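Local coordinates for protein SnoaL-like polyketide cyclase (Agrobacterium tumefaciens str. C58, PDB 3EHC) that is of unknown function but belongs to the SnoaL-like family of the NTF2 clan, and so may cyclise a polyketide-like substrate or bind another small molecule, at residues Q19-D29 against L41-F52. Sequence-based numbering, arbitrary orientation.
Sequences QAFDELGTFVD and LSGYRDMLVKDF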
ATOM      1  N   GLN B  19     -10.587 -20.763  -3.664  1.00 36.56           N
ATOM      2  CA  GLN B  19      -9.366 -21.423  -4.160  1.00 37.56           C
ATOM      3  C   GLN B  19      -9.555 -22.057  -5.551  1.00 37.97           C
ATOM      4  O   GLN B  19      -9.036 -23.145  -5.816  1.00 37.91           O
ATOM      5  CB  GLN B  19      -8.860 -22.461  -3.147  1.00 37.88           C
ATOM      6  CG  GLN B  19      -8.597 -21.875  -1.748  1.00 37.92           C
ATOM      7  CD  GLN B  19      -7.776 -22.795  -0.861  1.00 39.53           C
ATOM      8  OE1 GLN B  19      -6.756 -23.342  -1.277  1.00 45.49           O
ATOM      9  NE2 GLN B  19      -8.209 -22.947   0.377  1.00 34.56           N
ATOM     10  N   ALA B  20     -10.302 -21.362  -6.417  1.00 38.65           N
ATOM     11  CA  ALA B  20     -10.630 -21.835  -7.767  1.00 39.37           C
ATOM     12  C   ALA B  20      -9.546 -21.358  -8.752  1.00 40.24           C
ATOM     13  O   ALA B  20      -9.782 -20.463  -9.563  1.00 42.68           O
ATOM     14  CB  ALA B  20     -12.035 -21.330  -8.196  1.00 38.47           C
ATOM     15  N   PHE B  21      -8.365 -21.976  -8.674  1.00 41.73           N
ATOM     16  CA  PHE B  21      -7.191 -21.552  -9.459  1.00 42.85           C
ATOM     17  C   PHE B  21      -7.123 -22.088 -10.888  1.00 44.16           C
ATOM     18  O   PHE B  21      -6.290 -21.632 -11.666  1.00 42.59           O
ATOM     19  CB  PHE B  21      -5.885 -21.912  -8.741  1.00 42.76           C
ATOM     20  CG  PHE B  21      -5.793 -21.366  -7.345  1.00 44.36           C
ATOM     21  CD1 PHE B  21      -6.294 -20.097  -7.037  1.00 43.93           C
ATOM     22  CD2 PHE B  21      -5.192 -22.117  -6.331  1.00 43.21           C
ATOM     23  CE1 PHE B  21      -6.219 -19.613  -5.747  1.00 44.94           C
ATOM     24  CE2 PHE B  21      -5.111 -21.626  -5.026  1.00 44.37           C
ATOM     25  CZ  PHE B  21      -5.622 -20.383  -4.737  1.00 44.04           C
ATOM     26  N   ASP B  22      -7.986 -23.045 -11.231  1.00 45.31           N
ATOM     27  CA  ASP B  22      -8.148 -23.465 -12.620  1.00 46.75           C
ATOM     28  C   ASP B  22      -8.729 -22.315 -13.435  1.00 47.85           C
ATOM     29  O   ASP B  22      -8.487 -22.212 -14.630  1.00 46.47           O
ATOM     30  CB  ASP B  22      -9.081 -24.680 -12.735  1.00 47.96           C
ATOM     31  CG  ASP B  22      -8.531 -25.922 -12.046  1.00 49.15           C
ATOM     32  OD1 ASP B  22      -7.618 -25.800 -11.208  1.00 55.52           O
ATOM     33  OD2 ASP B  22      -9.017 -27.027 -12.345  1.00 52.27           O
ATOM     34  N   GLU B  23      -9.503 -21.459 -12.764  1.00 49.86           N
ATOM     35  CA  GLU B  23     -10.136 -20.279 -13.376  1.00 51.43           C
ATOM     36  C   GLU B  23      -9.216 -19.043 -13.447  1.00 47.83           C
ATOM     37  O   GLU B  23      -9.610 -18.025 -14.019  1.00 47.92           O
ATOM     38  CB  GLU B  23     -11.404 -19.885 -12.571  1.00 52.59           C
ATOM     39  CG  GLU B  23     -12.356 -21.051 -12.239  1.00 58.94           C
ATOM     40  N   LEU B  24      -8.005 -19.130 -12.886  1.00 43.88           N
ATOM     41  CA  LEU B  24      -7.166 -17.941 -12.641  1.00 42.01           C
ATOM     42  C   LEU B  24      -6.880 -17.102 -13.889  1.00 39.74           C
ATOM     43  O   LEU B  24      -6.887 -15.869 -13.833  1.00 39.92           O
ATOM     44  CB  LEU B  24      -5.845 -18.360 -11.988  1.00 42.34           C
ATOM     45  CG  LEU B  24      -4.894 -17.292 -11.451  1.00 42.10           C
ATOM     46  CD1 LEU B  24      -5.580 -16.346 -10.463  1.00 37.87           C
ATOM     47  CD2 LEU B  24      -3.719 -18.005 -10.803  1.00 41.56           C
ATOM     48  N   GLY B  25      -6.634 -17.765 -15.009  1.00 38.46           N
ATOM     49  CA  GLY B  25      -6.400 -17.083 -16.279  1.00 37.37           C
ATOM     50  C   GLY B  25      -7.546 -16.248 -16.846  1.00 36.57           C
ATOM     51  O   GLY B  25      -7.327 -15.486 -17.788  1.00 37.67           O
ATOM     52  N   THR B  26      -8.759 -16.398 -16.303  1.00 35.76           N
ATOM     53  CA  THR B  26      -9.874 -15.482 -16.593  1.00 35.04           C
ATOM     54  C   THR B  26      -9.533 -14.072 -16.137  1.00 35.30           C
ATOM     55  O   THR B  26      -9.914 -13.102 -16.785  1.00 34.69           O
ATOM     56  CB  THR B  26     -11.193 -15.961 -15.916  1.00 35.41           C
ATOM     57  OG1 THR B  26     -11.717 -17.069 -16.657  1.00 38.37           O
ATOM     58  CG2 THR B  26     -12.267 -14.853 -15.850  1.00 31.86           C
ATOM     59  N   PHE B  27      -8.781 -13.979 -15.032  1.00 36.24           N
ATOM     60  CA  PHE B  27      -8.491 -12.720 -14.338  1.00 36.39           C
ATOM     61  C   PHE B  27      -7.029 -12.249 -14.434  1.00 36.69           C
ATOM     62  O   PHE B  27      -6.751 -11.080 -14.201  1.00 36.16           O
ATOM     63  CB  PHE B  27      -8.846 -12.888 -12.859  1.00 36.01           C
ATOM     64  CG  PHE B  27     -10.256 -13.364 -12.612  1.00 33.51           C
ATOM     65  CD1 PHE B  27     -11.332 -12.525 -12.831  1.00 35.13           C
ATOM     66  CD2 PHE B  27     -10.498 -14.646 -12.134  1.00 33.90           C
ATOM     67  CE1 PHE B  27     -12.620 -12.952 -12.596  1.00 36.79           C
ATOM     68  CE2 PHE B  27     -11.790 -15.080 -11.900  1.00 32.35           C
ATOM     69  CZ  PHE B  27     -12.852 -14.229 -12.132  1.00 36.36           C
ATOM     70  N   VAL B  28      -6.099 -13.149 -14.759  1.00 37.04           N
ATOM     71  CA  VAL B  28      -4.652 -12.853 -14.694  1.00 35.96           C
ATOM     72  C   VAL B  28      -4.012 -13.173 -16.055  1.00 36.01           C
ATOM     73  O   VAL B  28      -4.231 -14.240 -16.604  1.00 35.28           O
ATOM     74  CB  VAL B  28      -3.961 -13.632 -13.517  1.00 37.51           C
ATOM     75  CG1 VAL B  28      -2.443 -13.446 -13.489  1.00 31.13           C
ATOM     76  CG2 VAL B  28      -4.544 -13.180 -12.177  1.00 35.45           C
ATOM     77  N   ASP B  29      -3.260 -12.207 -16.592  1.00 35.83           N
ATOM     78  CA  ASP B  29      -2.566 -12.312 -17.878  1.00 36.23           C
ATOM     79  C   ASP B  29      -1.543 -13.460 -17.870  1.00 36.56           C
ATOM     80  O   ASP B  29      -1.006 -13.820 -16.805  1.00 35.05           O
ATOM     81  CB  ASP B  29      -1.867 -10.981 -18.187  1.00 36.21           C
ATOM     82  CG  ASP B  29      -1.381 -10.874 -19.635  1.00 37.99           C
ATOM     83  OD1 ASP B  29      -0.205 -11.233 -19.916  1.00 33.93           O
ATOM     84  OD2 ASP B  29      -2.160 -10.380 -20.493  1.00 43.73           O
ATOM     85  N   LEU B  41       1.409 -16.433 -15.378  1.00 35.01           N
ATOM     86  CA  LEU B  41       0.204 -17.017 -14.774  1.00 35.07           C
ATOM     87  C   LEU B  41       0.528 -18.192 -13.846  1.00 34.88           C
ATOM     88  O   LEU B  41      -0.041 -18.280 -12.762  1.00 34.38           O
ATOM     89  CB  LEU B  41      -0.780 -17.487 -15.866  1.00 36.09           C
ATOM     90  CG  LEU B  41      -2.191 -17.935 -15.450  1.00 34.47           C
ATOM     91  CD1 LEU B  41      -2.963 -16.808 -14.825  1.00 25.03           C
ATOM     92  CD2 LEU B  41      -2.916 -18.444 -16.675  1.00 32.89           C
ATOM     93  N   SER B  42       1.436 -19.084 -14.260  1.00 32.89           N
ATOM     94  CA  SER B  42       1.749 -20.287 -13.447  1.00 34.13           C
ATOM     95  C   SER B  42       2.562 -19.948 -12.187  1.00 33.79           C
ATOM     96  O   SER B  42       2.346 -20.545 -11.127  1.00 32.28           O
ATOM     97  CB  SER B  42       2.414 -21.415 -14.280  1.00 33.85           C
ATOM     98  OG  SER B  42       3.723 -21.067 -14.693  1.00 33.21           O
ATOM     99  N   GLY B  43       3.461 -18.972 -12.297  1.00 34.77           N
ATOM    100  CA  GLY B  43       4.165 -18.453 -11.131  1.00 34.45           C
ATOM    101  C   GLY B  43       3.245 -17.768 -10.137  1.00 34.25           C
ATOM    102  O   GLY B  43       3.453 -17.865  -8.940  1.00 34.86           O
ATOM    103  N   TYR B  44       2.232 -17.081 -10.663  1.00 34.15           N
ATOM    104  CA  TYR B  44       1.210 -16.400  -9.893  1.00 35.68           C
ATOM    105  C   TYR B  44       0.313 -17.408  -9.178  1.00 36.56           C
ATOM    106  O   TYR B  44       0.004 -17.235  -7.991  1.00 36.44           O
ATOM    107  CB  TYR B  44       0.398 -15.492 -10.827  1.00 36.38           C
ATOM    108  CG  TYR B  44      -0.292 -14.326 -10.151  1.00 36.41           C
ATOM    109  CD1 TYR B  44      -1.488 -14.517  -9.474  1.00 43.74           C
ATOM    110  CD2 TYR B  44       0.236 -13.036 -10.205  1.00 37.83           C
ATOM    111  CE1 TYR B  44      -2.150 -13.466  -8.840  1.00 42.76           C
ATOM    112  CE2 TYR B  44      -0.422 -11.957  -9.566  1.00 42.39           C
ATOM    113  CZ  TYR B  44      -1.620 -12.192  -8.883  1.00 45.39           C
ATOM    114  OH  TYR B  44      -2.321 -11.178  -8.244  1.00 46.83           O
ATOM    115  N   ARG B  45      -0.094 -18.456  -9.890  1.00 37.30           N
ATOM    116  CA  ARG B  45      -0.868 -19.560  -9.304  1.00 38.12           C
ATOM    117  C   ARG B  45      -0.094 -20.223  -8.167  1.00 38.28           C
ATOM    118  O   ARG B  45      -0.656 -20.500  -7.118  1.00 38.47           O
ATOM    119  CB  ARG B  45      -1.227 -20.596 -10.376  1.00 37.08           C
ATOM    120  CG  ARG B  45      -2.109 -21.745  -9.884  1.00 39.44           C
ATOM    121  CD  ARG B  45      -2.510 -22.719 -11.014  1.00 41.13           C
ATOM    122  NE  ARG B  45      -3.396 -22.095 -12.010  1.00 44.70           N
ATOM    123  CZ  ARG B  45      -3.049 -21.751 -13.258  1.00 44.61           C
ATOM    124  NH1 ARG B  45      -1.813 -21.948 -13.728  1.00 44.39           N
ATOM    125  NH2 ARG B  45      -3.958 -21.196 -14.056  1.00 44.13           N
ATOM    126  N   ASP B  46       1.193 -20.477  -8.385  1.00 39.19           N
ATOM    127  CA  ASP B  46       2.063 -21.094  -7.362  1.00 38.92           C
ATOM    128  C   ASP B  46       2.148 -20.241  -6.117  1.00 38.56           C
ATOM    129  O   ASP B  46       2.170 -20.756  -5.012  1.00 39.07           O
ATOM    130  CB  ASP B  46       3.508 -21.283  -7.870  1.00 39.95           C
ATOM    131  CG  ASP B  46       3.625 -22.282  -8.995  1.00 40.60           C
ATOM    132  OD1 ASP B  46       2.709 -23.124  -9.179  1.00 47.40           O
ATOM    133  OD2 ASP B  46       4.661 -22.220  -9.693  1.00 46.06           O
HETATM  134  N   MSE B  47       2.249 -18.934  -6.316  1.00 38.68           N
HETATM  135  CA  MSE B  47       2.275 -17.969  -5.224  1.00 38.73           C
HETATM  136  C   MSE B  47       1.022 -18.029  -4.359  1.00 37.83           C
HETATM  137  O   MSE B  47       1.131 -18.056  -3.147  1.00 37.69           O
HETATM  138  CB  MSE B  47       2.458 -16.552  -5.764  1.00 39.37           C
HETATM  139  CG  MSE B  47       2.298 -15.444  -4.734  1.00 41.38           C
HETATM  140 SE   MSE B  47       2.287 -13.650  -5.521  0.75 42.79          SE
HETATM  141  CE  MSE B  47       0.466 -13.564  -6.275  1.00 33.26           C
ATOM    142  N   LEU B  48      -0.155 -18.047  -4.982  1.00 38.08           N
ATOM    143  CA  LEU B  48      -1.423 -18.149  -4.252  1.00 37.85           C
ATOM    144  C   LEU B  48      -1.609 -19.526  -3.579  1.00 36.59           C
ATOM    145  O   LEU B  48      -2.130 -19.586  -2.477  1.00 36.52           O
ATOM    146  CB  LEU B  48      -2.614 -17.842  -5.162  1.00 38.17           C
ATOM    147  CG  LEU B  48      -2.632 -16.515  -5.903  1.00 37.33           C
ATOM    148  CD1 LEU B  48      -3.654 -16.575  -7.060  1.00 34.87           C
ATOM    149  CD2 LEU B  48      -2.934 -15.385  -4.920  1.00 38.08           C
ATOM    150  N   VAL B  49      -1.203 -20.608  -4.247  1.00 36.10           N
ATOM    151  CA  VAL B  49      -1.243 -21.958  -3.667  1.00 36.16           C
ATOM    152  C   VAL B  49      -0.377 -22.016  -2.391  1.00 37.61           C
ATOM    153  O   VAL B  49      -0.736 -22.659  -1.400  1.00 38.18           O
ATOM    154  CB  VAL B  49      -0.779 -23.040  -4.696  1.00 36.58           C
ATOM    155  CG1 VAL B  49      -0.362 -24.342  -4.010  1.00 35.44           C
ATOM    156  CG2 VAL B  49      -1.887 -23.320  -5.719  1.00 35.09           C
ATOM    157  N   LYS B  50       0.771 -21.350  -2.429  1.00 38.22           N
ATOM    158  CA  LYS B  50       1.685 -21.306  -1.287  1.00 39.38           C
ATOM    159  C   LYS B  50       1.135 -20.465  -0.125  1.00 38.98           C
ATOM    160  O   LYS B  50       1.260 -20.860   1.042  1.00 39.93           O
ATOM    161  CB  LYS B  50       3.049 -20.712  -1.687  1.00 39.92           C
ATOM    162  CG  LYS B  50       4.183 -20.977  -0.660  1.00 43.85           C
ATOM    163  CD  LYS B  50       5.102 -19.763  -0.466  1.00 50.51           C
ATOM    164  CE  LYS B  50       6.342 -20.099   0.364  1.00 51.80           C
ATOM    165  NZ  LYS B  50       6.022 -20.871   1.607  1.00 57.45           N
ATOM    166  N   ASP B  51       0.536 -19.316  -0.458  1.00 39.00           N
ATOM    167  CA  ASP B  51      -0.145 -18.457   0.520  1.00 39.03           C
ATOM    168  C   ASP B  51      -1.224 -19.224   1.300  1.00 37.47           C
ATOM    169  O   ASP B  51      -1.323 -19.066   2.516  1.00 35.75           O
ATOM    170  CB  ASP B  51      -0.804 -17.226  -0.155  1.00 39.50           C
ATOM    171  CG  ASP B  51       0.202 -16.224  -0.751  1.00 45.53           C
ATOM    172  OD1 ASP B  51       1.449 -16.407  -0.619  1.00 52.80           O
ATOM    173  OD2 ASP B  51      -0.282 -15.228  -1.369  1.00 49.73           O
ATOM    174  N   PHE B  52      -2.027 -20.033   0.611  1.00 35.69           N
ATOM    175  CA  PHE B  52      -3.042 -20.820   1.286  1.00 37.93           C
ATOM    176  C   PHE B  52      -2.439 -21.972   2.086  1.00 38.27           C
ATOM    177  O   PHE B  52      -2.973 -22.317   3.134  1.00 40.72           O
ATOM    178  CB  PHE B  52      -4.100 -21.288   0.300  1.00 37.81           C
ATOM    179  CG  PHE B  52      -5.161 -20.262   0.050  1.00 38.18           C
ATOM    180  CD1 PHE B  52      -6.217 -20.111   0.934  1.00 41.43           C
ATOM    181  CD2 PHE B  52      -5.099 -19.430  -1.055  1.00 39.25           C
ATOM    182  CE1 PHE B  52      -7.205 -19.154   0.694  1.00 39.31           C
ATOM    183  CE2 PHE B  52      -6.083 -18.490  -1.295  1.00 40.04           C
ATOM    184  CZ  PHE B  52      -7.131 -18.358  -0.426  1.00 37.68           C
TER
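In the alpha+beta cone of the NTF2-like fold, the turns that lead from the first helix, 5-17, to the short strand 28-29 pack against helix 40-54, and Phe21 and Leu24 carry most of this contact from the 19-29 side. Phe21 shows how one residue can bind a polar partner through its backbone and apolar partners through its ring. Its carbonyl O accepts a 3.0 Å hydrogen bond from Arg45 NE, nearly straight at 165°; the oxygen lies in the guanidinium plane, whereas the donor stands above the carbonyl plane. A weak second bond from Arg45 NH2 reaches the same oxygen, and the arginine, extended through chi1 and chi2, bends back toward it at chi3 (-67°). The Phe21 ring meanwhile lies against Leu48 CB and Val49 CG2, and Phe52 CD2 meets its edge, 3.8 Å from Phe21 CZ. Leu24 and Arg45 run alongside each other in opposite senses, bringing Leu24 CD2 to 3.6 Å from Arg45 CB and over one guanidinium face, while Leu24 CD1 meets Leu48 CD1 tip to tip. At the strand end, Leu41 CD1 touches Val28 CB, and Val28 CG1 makes a CH-pi contact with one face of Tyr44, whose hydroxyl bonds to that of Tyr12 in helix 5-17. At the other end, the Gln19 amide stacks 15° from parallel on Phe52, with Gln19 CG 3.9 Å from the Phe52 ring centroid.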